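Local coordinates for protein Dhd127_b (Synthetic construct, PDB 6DLM) that forms one half of a computationally designed coiled-coil heterodimer, probably pairing its helical hairpin selectively with the partner chain Dhd127_a, at residues E16-L21 with R62-N67. Sequence-based numbering, arbitrary orientation.
Sequences EHLLRL and RQSDRN
Van der Waals contact between the two segments centres on L18, whose methyls meet aliphatic carbons and an amide nitrogen of residues 62-67. L18 CD1 lies 3.9 Å from Q63 CB; L18 CD2 rests on the S64 backbone and against the N67 amide nitrogen, 3.6 Å from ND2. With CG anti to the backbone N, the L18 side chain lies alongside those of Q63 and N67, pointing the opposite way to each. L21 adds a smaller touch, its CD2 4.0 Å from Q63 NE2.

The polar contacts run from the exposed H17 ring to the buried Q63 and N67 amides. The H17 ring presents its CD2 edge in plane to Q63 OE1 at 3.4 Å, ring and amide planes being only 21° apart. No direct hydrogen bond crosses between the segments; instead one water bridges them, its oxygen 2.7 Å from H17 NE2 and accepting from Q63 NE2 at 3.0 Å. Q63 NE2 also bonds E59. R66 NH1 donates to N67 OD1 (2.8 Å, 152° at the hydrogen), an oxygen that S14 grips as well.

Helices 7-37 and 44-75 run antiparallel here, 157° between segment axes and 10.4 Å apart, as in a helical hairpin. S64 also packs on V19 of the Dhd127_a chain. The chemistry implies a seam in which one leucine packs against a buried glutamine, serine and asparagine; each amide has its own partners, which probably limit its rotation.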
loop_
_atom_site.group_PDB
_atom_site.type_symbol
_atom_site.label_atom_id
_atom_site.label_comp_id
_atom_site.label_asym_id
_atom_site.label_seq_id
_atom_site.Cartn_x
_atom_site.Cartn_y
_atom_site.Cartn_z
ATOM N N GLU B 16 12.098 0.298 -3.073
ATOM C CA GLU B 16 11.684 1.505 -3.789
ATOM C C GLU B 16 10.787 1.158 -4.984
ATOM O O GLU B 16 9.806 1.832 -5.225
ATOM C CB GLU B 16 12.888 2.313 -4.240
ATOM C CG GLU B 16 13.845 2.647 -3.113
ATOM C CD GLU B 16 13.539 3.964 -2.446
ATOM O OE1 GLU B 16 14.477 4.583 -1.913
ATOM O OE2 GLU B 16 12.367 4.389 -2.472
ATOM N N HIS B 17 11.128 0.098 -5.697
ATOM C CA HIS B 17 10.287 -0.343 -6.792
ATOM C C HIS B 17 8.905 -0.731 -6.246
ATOM O O HIS B 17 7.896 -0.362 -6.827
ATOM C CB HIS B 17 10.914 -1.541 -7.485
ATOM C CG HIS B 17 10.096 -2.085 -8.610
ATOM N ND1 HIS B 17 10.141 -1.562 -9.882
ATOM C CD2 HIS B 17 9.226 -3.119 -8.659
ATOM C CE1 HIS B 17 9.325 -2.244 -10.665
ATOM N NE2 HIS B 17 8.754 -3.190 -9.946
ATOM N N LEU B 18 8.887 -1.437 -5.125
ATOM C CA LEU B 18 7.630 -1.823 -4.496
ATOM C C LEU B 18 6.824 -0.593 -4.068
ATOM O O LEU B 18 5.626 -0.554 -4.283
ATOM C CB LEU B 18 7.889 -2.738 -3.303
ATOM C CG LEU B 18 6.679 -3.243 -2.520
ATOM C CD1 LEU B 18 5.678 -3.930 -3.419
ATOM C CD2 LEU B 18 7.116 -4.190 -1.418
ATOM N N LEU B 19 7.492 0.406 -3.502
ATOM C CA LEU B 19 6.807 1.631 -3.104
ATOM C C LEU B 19 6.173 2.329 -4.325
ATOM O O LEU B 19 5.085 2.854 -4.225
ATOM C CB LEU B 19 7.752 2.584 -2.377
ATOM C CG LEU B 19 8.163 2.169 -0.964
ATOM C CD1 LEU B 19 8.970 3.283 -0.321
ATOM C CD2 LEU B 19 6.952 1.830 -0.112
ATOM N N ARG B 20 6.850 2.319 -5.461
ATOM C CA ARG B 20 6.269 2.922 -6.653
ATOM C C ARG B 20 4.974 2.193 -7.053
ATOM O O ARG B 20 3.998 2.839 -7.393
ATOM C CB ARG B 20 7.274 2.955 -7.799
ATOM C CG ARG B 20 8.310 4.050 -7.626
ATOM C CD ARG B 20 9.177 4.251 -8.854
ATOM N NE ARG B 20 10.101 3.154 -9.066
ATOM C CZ ARG B 20 11.281 3.049 -8.470
ATOM N NH1 ARG B 20 11.675 3.975 -7.616
ATOM N NH2 ARG B 20 12.062 2.015 -8.724
ATOM N N LEU B 21 4.971 0.867 -7.008
ATOM C CA LEU B 21 3.747 0.118 -7.291
ATOM C C LEU B 21 2.653 0.433 -6.249
ATOM O O LEU B 21 1.500 0.593 -6.601
ATOM C CB LEU B 21 4.022 -1.379 -7.339
ATOM C CG LEU B 21 2.913 -2.258 -7.915
ATOM C CD1 LEU B 21 2.510 -1.824 -9.313
ATOM C CD2 LEU B 21 3.361 -3.703 -7.928
ATOM N N ARG B 62 2.822 -10.297 -3.678
ATOM C CA ARG B 62 3.893 -11.199 -4.076
ATOM C C ARG B 62 5.277 -10.554 -3.904
ATOM O O ARG B 62 6.174 -11.181 -3.370
ATOM C CB ARG B 62 3.724 -11.641 -5.530
ATOM C CG ARG B 62 4.833 -12.557 -6.011
ATOM C CD ARG B 62 4.716 -12.865 -7.491
ATOM N NE ARG B 62 5.160 -11.752 -8.315
ATOM C CZ ARG B 62 6.433 -11.481 -8.547
ATOM N NH1 ARG B 62 7.371 -12.240 -8.014
ATOM N NH2 ARG B 62 6.769 -10.449 -9.297
ATOM N N GLN B 63 5.451 -9.316 -4.354
ATOM C CA GLN B 63 6.742 -8.645 -4.196
ATOM C C GLN B 63 7.129 -8.414 -2.734
ATOM O O GLN B 63 8.260 -8.648 -2.355
ATOM C CB GLN B 63 6.759 -7.306 -4.924
ATOM C CG GLN B 63 6.765 -7.453 -6.428
ATOM C CD GLN B 63 6.961 -6.143 -7.157
ATOM O OE1 GLN B 63 7.476 -5.179 -6.606
ATOM N NE2 GLN B 63 6.539 -6.106 -8.407
ATOM N N SER B 64 6.175 -7.961 -1.933
ATOM C CA SER B 64 6.427 -7.724 -0.524
ATOM C C SER B 64 6.834 -9.014 0.197
ATOM O O SER B 64 7.795 -9.015 0.938
ATOM C CB SER B 64 5.178 -7.156 0.135
ATOM O OG SER B 64 5.342 -7.032 1.524
ATOM N N ASP B 65 6.137 -10.105 -0.076
ATOM C CA ASP B 65 6.474 -11.374 0.550
ATOM C C ASP B 65 7.917 -11.762 0.204
ATOM O O ASP B 65 8.658 -12.202 1.067
ATOM C CB ASP B 65 5.543 -12.476 0.047
ATOM C CG ASP B 65 4.170 -12.441 0.696
ATOM O OD1 ASP B 65 3.946 -11.619 1.593
ATOM O OD2 ASP B 65 3.319 -13.259 0.308
ATOM N N ARG B 66 8.301 -11.570 -1.049
ATOM C CA ARG B 66 9.657 -11.877 -1.474
ATOM C C ARG B 66 10.690 -10.983 -0.782
ATOM O O ARG B 66 11.711 -11.457 -0.322
ATOM C CB ARG B 66 9.767 -11.733 -2.984
ATOM C CG ARG B 66 11.166 -11.917 -3.526
ATOM C CD ARG B 66 11.653 -10.644 -4.191
ATOM N NE ARG B 66 11.004 -10.407 -5.470
ATOM C CZ ARG B 66 10.626 -9.213 -5.912
ATOM N NH1 ARG B 66 10.650 -8.157 -5.116
ATOM N NH2 ARG B 66 10.208 -9.080 -7.154
ATOM N N ASN B 67 10.407 -9.689 -0.708
ATOM C CA ASN B 67 11.304 -8.750 -0.030
ATOM C C ASN B 67 11.451 -9.075 1.458
ATOM O O ASN B 67 12.530 -8.967 2.006
ATOM C CB ASN B 67 10.826 -7.315 -0.208
ATOM C CG ASN B 67 10.912 -6.854 -1.645
ATOM O OD1 ASN B 67 11.485 -7.528 -2.478
ATOM N ND2 ASN B 67 10.348 -5.704 -1.932
HETATM O O HOH W 1 6.273 -3.986 -10.519
#